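Local coordinates for manganese-dependent ADP-ribose/CDP-alcohol diphosphatase (Danio rerio, PDB 2NXF), which probably hydrolyses ADP-ribose, CDP-choline and related CDP-alcohols at a dinuclear metal centre of the calcineurin-like phosphoesterase type, at residues 170-183 with 188-200. Residues are numbered along the deposited sequence; the frame is centred on the assembly and turned at random.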
loop_
_atom_site.group_PDB
_atom_site.type_symbol
_atom_site.label_atom_id
_atom_site.label_comp_id
_atom_site.label_asym_id
_atom_site.label_seq_id
_atom_site.Cartn_x
_atom_site.Cartn_y
_atom_site.Cartn_z
ATOM N N ILE A 170 -16.792 11.107 -9.950
ATOM C CA ILE A 170 -15.398 11.517 -10.187
ATOM C C ILE A 170 -14.780 10.646 -11.288
ATOM O O ILE A 170 -14.239 11.162 -12.265
ATOM C CB ILE A 170 -14.522 11.400 -8.908
ATOM C CG1 ILE A 170 -14.989 12.365 -7.805
ATOM C CG2 ILE A 170 -13.003 11.561 -9.248
ATOM C CD1 ILE A 170 -14.346 12.032 -6.414
ATOM N N LEU A 171 -14.895 9.331 -11.135
ATOM C CA LEU A 171 -14.314 8.396 -12.100
ATOM C C LEU A 171 -14.877 8.595 -13.512
ATOM O O LEU A 171 -14.116 8.661 -14.488
ATOM C CB LEU A 171 -14.549 6.953 -11.665
ATOM C CG LEU A 171 -14.089 5.820 -12.602
ATOM C CD1 LEU A 171 -12.602 5.980 -12.954
ATOM C CD2 LEU A 171 -14.365 4.470 -11.916
ATOM N N THR A 172 -16.201 8.678 -13.627
ATOM C CA THR A 172 -16.825 8.754 -14.955
ATOM C C THR A 172 -16.758 10.160 -15.567
ATOM O O THR A 172 -16.938 10.327 -16.779
ATOM C CB THR A 172 -18.260 8.181 -14.974
ATOM O OG1 THR A 172 -19.099 8.927 -14.073
ATOM C CG2 THR A 172 -18.245 6.687 -14.587
ATOM N N GLN A 173 -16.484 11.172 -14.744
ATOM C CA GLN A 173 -16.180 12.503 -15.288
ATOM C C GLN A 173 -14.861 12.489 -16.071
ATOM O O GLN A 173 -14.698 13.225 -17.047
ATOM C CB GLN A 173 -16.132 13.563 -14.181
ATOM C CG GLN A 173 -16.021 15.015 -14.674
ATOM C CD GLN A 173 -17.080 15.397 -15.700
ATOM O OE1 GLN A 173 -18.242 14.970 -15.620
ATOM N NE2 GLN A 173 -16.686 16.216 -16.677
ATOM N N HIS A 174 -13.933 11.635 -15.647
ATOM C CA HIS A 174 -12.625 11.553 -16.277
ATOM C C HIS A 174 -12.492 10.398 -17.262
ATOM O O HIS A 174 -11.667 10.454 -18.186
ATOM C CB HIS A 174 -11.549 11.428 -15.199
ATOM C CG HIS A 174 -11.370 12.671 -14.379
ATOM N ND1 HIS A 174 -10.546 13.706 -14.770
ATOM C CD2 HIS A 174 -11.915 13.047 -13.198
ATOM C CE1 HIS A 174 -10.591 14.667 -13.864
ATOM N NE2 HIS A 174 -11.410 14.291 -12.897
ATOM N N ASN A 175 -13.306 9.360 -17.071
ATOM C CA ASN A 175 -13.211 8.143 -17.868
ATOM C C ASN A 175 -14.561 7.753 -18.453
ATOM O O ASN A 175 -15.479 7.373 -17.730
ATOM C CB ASN A 175 -12.636 7.006 -17.007
ATOM C CG ASN A 175 -12.279 5.766 -17.818
ATOM O OD1 ASN A 175 -12.709 5.607 -18.970
ATOM N ND2 ASN A 175 -11.501 4.876 -17.211
ATOM N N HIS A 176 -14.660 7.830 -19.773
ATOM C CA HIS A 176 -15.922 7.602 -20.463
ATOM C C HIS A 176 -16.086 6.146 -20.949
ATOM O O HIS A 176 -17.085 5.798 -21.610
ATOM C CB HIS A 176 -16.044 8.618 -21.600
ATOM C CG HIS A 176 -16.163 10.043 -21.130
ATOM N ND1 HIS A 176 -16.554 11.070 -21.965
ATOM C CD2 HIS A 176 -15.971 10.608 -19.910
ATOM C CE1 HIS A 176 -16.578 12.203 -21.285
ATOM N NE2 HIS A 176 -16.230 11.951 -20.036
ATOM N N ASN A 177 -15.109 5.302 -20.608
ATOM C CA ASN A 177 -15.153 3.883 -20.949
ATOM C C ASN A 177 -16.111 3.148 -19.998
ATOM O O ASN A 177 -15.683 2.293 -19.221
ATOM C CB ASN A 177 -13.753 3.255 -20.845
ATOM C CG ASN A 177 -12.762 3.800 -21.874
ATOM O OD1 ASN A 177 -11.617 4.144 -21.530
ATOM N ND2 ASN A 177 -13.171 3.834 -23.132
ATOM N N LEU A 178 -17.410 3.475 -20.067
ATOM C CA LEU A 178 -18.360 2.917 -19.089
ATOM C C LEU A 178 -18.479 1.394 -19.162
ATOM O O LEU A 178 -18.802 0.745 -18.163
ATOM C CB LEU A 178 -19.736 3.581 -19.205
ATOM C CG LEU A 178 -19.747 5.103 -19.041
ATOM C CD1 LEU A 178 -21.168 5.649 -19.200
ATOM C CD2 LEU A 178 -19.124 5.578 -17.740
ATOM N N GLN A 179 -18.180 0.835 -20.335
ATOM C CA GLN A 179 -18.248 -0.607 -20.557
ATOM C C GLN A 179 -17.096 -1.358 -19.873
ATOM O O GLN A 179 -17.211 -2.553 -19.594
ATOM C CB GLN A 179 -18.310 -0.919 -22.058
ATOM C CG GLN A 179 -16.977 -0.866 -22.833
ATOM C CD GLN A 179 -16.298 0.510 -22.855
ATOM O OE1 GLN A 179 -16.958 1.552 -22.780
ATOM N NE2 GLN A 179 -14.970 0.508 -22.979
ATOM N N ASP A 180 -15.990 -0.659 -19.610
ATOM C CA ASP A 180 -14.868 -1.232 -18.868
ATOM C C ASP A 180 -14.004 -0.126 -18.296
ATOM O O ASP A 180 -13.054 0.340 -18.935
ATOM C CB ASP A 180 -14.022 -2.168 -19.739
ATOM C CG ASP A 180 -12.899 -2.852 -18.951
ATOM O OD1 ASP A 180 -12.785 -2.659 -17.715
ATOM O OD2 ASP A 180 -12.121 -3.598 -19.582
ATOM N N LEU A 181 -14.327 0.276 -17.072
ATOM C CA LEU A 181 -13.629 1.383 -16.430
ATOM C C LEU A 181 -12.202 1.047 -15.941
ATOM O O LEU A 181 -11.518 1.907 -15.376
ATOM C CB LEU A 181 -14.505 2.002 -15.320
ATOM C CG LEU A 181 -15.703 2.817 -15.837
ATOM C CD1 LEU A 181 -16.732 3.066 -14.730
ATOM C CD2 LEU A 181 -15.276 4.133 -16.469
ATOM N N ASN A 182 -11.752 -0.192 -16.159
ATOM C CA ASN A 182 -10.339 -0.540 -15.921
ATOM C C ASN A 182 -9.444 -0.064 -17.071
ATOM O O ASN A 182 -8.216 -0.051 -16.943
ATOM C CB ASN A 182 -10.153 -2.053 -15.722
ATOM C CG ASN A 182 -10.708 -2.537 -14.394
ATOM O OD1 ASN A 182 -10.454 -1.948 -13.346
ATOM N ND2 ASN A 182 -11.509 -3.605 -14.447
ATOM N N LEU A 183 -10.058 0.306 -18.189
ATOM C CA LEU A 183 -9.299 0.841 -19.325
ATOM C C LEU A 183 -9.123 2.347 -19.146
ATOM O O LEU A 183 -10.115 3.065 -18.980
ATOM C CB LEU A 183 -9.997 0.547 -20.661
ATOM C CG LEU A 183 -10.220 -0.927 -21.014
ATOM C CD1 LEU A 183 -10.992 -1.056 -22.318
ATOM C CD2 LEU A 183 -8.875 -1.676 -21.087
ATOM N N VAL A 188 -1.468 8.387 -22.541
ATOM C CA VAL A 188 -0.330 9.191 -22.098
ATOM C C VAL A 188 -0.760 10.225 -21.061
ATOM O O VAL A 188 -1.896 10.708 -21.077
ATOM C CB VAL A 188 0.388 9.898 -23.284
ATOM C CG1 VAL A 188 1.225 8.903 -24.079
ATOM C CG2 VAL A 188 -0.607 10.622 -24.186
ATOM N N GLY A 189 0.151 10.542 -20.141
ATOM C CA GLY A 189 -0.086 11.578 -19.141
ATOM C C GLY A 189 -0.787 11.108 -17.877
ATOM O O GLY A 189 -1.149 9.930 -17.743
ATOM N N LEU A 190 -0.999 12.041 -16.953
ATOM C CA LEU A 190 -1.512 11.699 -15.618
ATOM C C LEU A 190 -2.989 11.298 -15.569
ATOM O O LEU A 190 -3.424 10.689 -14.586
ATOM C CB LEU A 190 -1.232 12.828 -14.606
ATOM C CG LEU A 190 0.213 13.316 -14.427
ATOM C CD1 LEU A 190 0.263 14.459 -13.425
ATOM C CD2 LEU A 190 1.144 12.192 -13.978
ATOM N N GLU A 191 -3.756 11.627 -16.612
ATOM C CA GLU A 191 -5.191 11.265 -16.633
ATOM C C GLU A 191 -5.418 9.761 -16.739
ATOM O O GLU A 191 -6.534 9.289 -16.516
ATOM C CB GLU A 191 -5.948 11.971 -17.774
ATOM C CG GLU A 191 -6.219 13.459 -17.544
ATOM C CD GLU A 191 -7.300 13.731 -16.504
ATOM O OE1 GLU A 191 -8.453 13.273 -16.676
ATOM O OE2 GLU A 191 -7.000 14.433 -15.519
ATOM N N GLN A 192 -4.363 9.011 -17.079
ATOM C CA GLN A 192 -4.422 7.542 -17.063
ATOM C C GLN A 192 -4.890 6.976 -15.721
ATOM O O GLN A 192 -5.458 5.880 -15.672
ATOM C CB GLN A 192 -3.048 6.949 -17.359
ATOM C CG GLN A 192 -2.518 7.207 -18.751
ATOM C CD GLN A 192 -1.172 6.531 -18.940
ATOM O OE1 GLN A 192 -1.106 5.309 -19.084
ATOM N NE2 GLN A 192 -0.095 7.314 -18.908
ATOM N N ARG A 193 -4.652 7.720 -14.644
ATOM C CA ARG A 193 -4.940 7.238 -13.284
ATOM C C ARG A 193 -6.426 7.050 -12.999
ATOM O O ARG A 193 -6.792 6.393 -12.022
ATOM C CB ARG A 193 -4.327 8.172 -12.231
ATOM C CG ARG A 193 -5.048 9.508 -12.063
ATOM C CD ARG A 193 -4.222 10.432 -11.148
ATOM N NE ARG A 193 -4.907 11.679 -10.822
ATOM C CZ ARG A 193 -4.947 12.762 -11.602
ATOM N NH1 ARG A 193 -4.374 12.770 -12.814
ATOM N NH2 ARG A 193 -5.581 13.860 -11.183
ATOM N N PHE A 194 -7.287 7.649 -13.833
ATOM C CA PHE A 194 -8.729 7.573 -13.598
ATOM C C PHE A 194 -9.312 6.283 -14.155
ATOM O O PHE A 194 -9.979 6.266 -15.205
ATOM C CB PHE A 194 -9.439 8.824 -14.139
ATOM C CG PHE A 194 -9.162 10.052 -13.303
ATOM C CD1 PHE A 194 -9.726 10.182 -12.031
ATOM C CD2 PHE A 194 -8.317 11.052 -13.769
ATOM C CE1 PHE A 194 -9.461 11.303 -11.245
ATOM C CE2 PHE A 194 -8.048 12.180 -12.992
ATOM C CZ PHE A 194 -8.625 12.307 -11.733
ATOM N N VAL A 195 -9.046 5.216 -13.406
ATOM C CA VAL A 195 -9.483 3.860 -13.702
ATOM C C VAL A 195 -10.072 3.250 -12.434
ATOM O O VAL A 195 -9.764 3.702 -11.324
ATOM C CB VAL A 195 -8.313 2.954 -14.203
ATOM C CG1 VAL A 195 -7.905 3.370 -15.610
ATOM C CG2 VAL A 195 -7.115 2.999 -13.249
ATOM N N LYS A 196 -10.906 2.231 -12.626
ATOM C CA LYS A 196 -11.679 1.567 -11.580
ATOM C C LYS A 196 -10.790 0.860 -10.549
ATOM O O LYS A 196 -11.195 0.666 -9.390
ATOM C CB LYS A 196 -12.616 0.559 -12.265
ATOM C CG LYS A 196 -13.630 -0.126 -11.397
ATOM C CD LYS A 196 -14.479 -1.062 -12.259
ATOM C CE LYS A 196 -15.177 -2.101 -11.409
ATOM N NZ LYS A 196 -16.151 -2.917 -12.209
ATOM N N PHE A 197 -9.576 0.474 -10.959
ATOM C CA PHE A 197 -8.682 -0.209 -10.015
ATOM C C PHE A 197 -7.879 0.745 -9.113
ATOM O O PHE A 197 -7.075 0.293 -8.309
ATOM C CB PHE A 197 -7.790 -1.236 -10.718
ATOM C CG PHE A 197 -6.887 -0.681 -11.793
ATOM C CD1 PHE A 197 -5.651 -0.098 -11.458
ATOM C CD2 PHE A 197 -7.219 -0.828 -13.149
ATOM C CE1 PHE A 197 -4.764 0.361 -12.454
ATOM C CE2 PHE A 197 -6.333 -0.375 -14.167
ATOM C CZ PHE A 197 -5.119 0.212 -13.822
ATOM N N ASN A 198 -8.106 2.053 -9.274
ATOM C CA ASN A 198 -7.568 3.056 -8.374
ATOM C C ASN A 198 -8.655 3.675 -7.496
ATOM O O ASN A 198 -9.820 3.269 -7.526
ATOM C CB ASN A 198 -6.801 4.141 -9.144
ATOM C CG ASN A 198 -5.564 3.603 -9.812
ATOM O OD1 ASN A 198 -4.997 2.579 -9.386
ATOM N ND2 ASN A 198 -5.106 4.298 -10.848
ATOM N N GLY A 199 -8.256 4.664 -6.719
ATOM C CA GLY A 199 -9.154 5.313 -5.792
ATOM C C GLY A 199 -8.492 6.556 -5.263
ATOM O O GLY A 199 -7.371 6.897 -5.656
ATOM N N GLY A 200 -9.204 7.234 -4.376
ATOM C CA GLY A 200 -8.673 8.428 -3.758
ATOM C C GLY A 200 -8.954 8.528 -2.270
ATOM O O GLY A 200 -9.578 7.638 -1.660
HETATM O O HOH W 1 -9.597 12.164 -18.607
#
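Leu171 and Phe194 bring the backbones of 170-183 and 188-200 within 5.8 Å between CA atoms, and Asn182 and Val195 within 5.0 Å. These approaches join the helix end and the turn at Asn182 to the loop just after the 3-10 segment 190-193, whose Glu191 also makes contact. The direct backbone link is Lys196 N to Leu181 O (2.8 Å), with the donor above the carbonyl plane; Val195 CA adds a C-H...O contact to the same oxygen. Asn175, where the chain leaves the helix, has CG anti to the backbone N (chi1 -170°), which points its amide at two carbonyls: ND2 donates to Phe194 O (2.9 Å) in the carbonyl plane and to Leu183 O, while OD1 accepts from Asn177 N in an Asx turn, so both ends are held.

The His174 and Phe194 rings stack face to face, centroids 3.6 Å apart and planes at 5°, and His174 CB also sits over the Phe194 face. Glu191, bent at chi2, brings the syn lone pair of OE1 to His174 ND1 (2.9 Å), 17° out of the ring plane; stack and bond fix the imidazole's rotation. The nearest atom of the His174 side chain is about 2 Å from a bound zinc ion separate from the dinuclear centre. Arg193 CG lies over the opposite Phe194 face toward its rim, with Phe194 CE2 under the guanidinium centre. Leu171 CD1 packs on Phe194 O, and Asn182 OD1 meets the Phe197 ring edge at CD2 (3.4 Å).

Helix 162-174 thus has its C-terminal end packed on the loop leading to helix 203-219. Trp243 meets the Phe194 ring, whereas Phe197 reaches Asn96 and Tyr100 of helix 96-101, next to the dinuclear centre, where Asn198 OD1 hydrogen-bonds the zinc ligand His265.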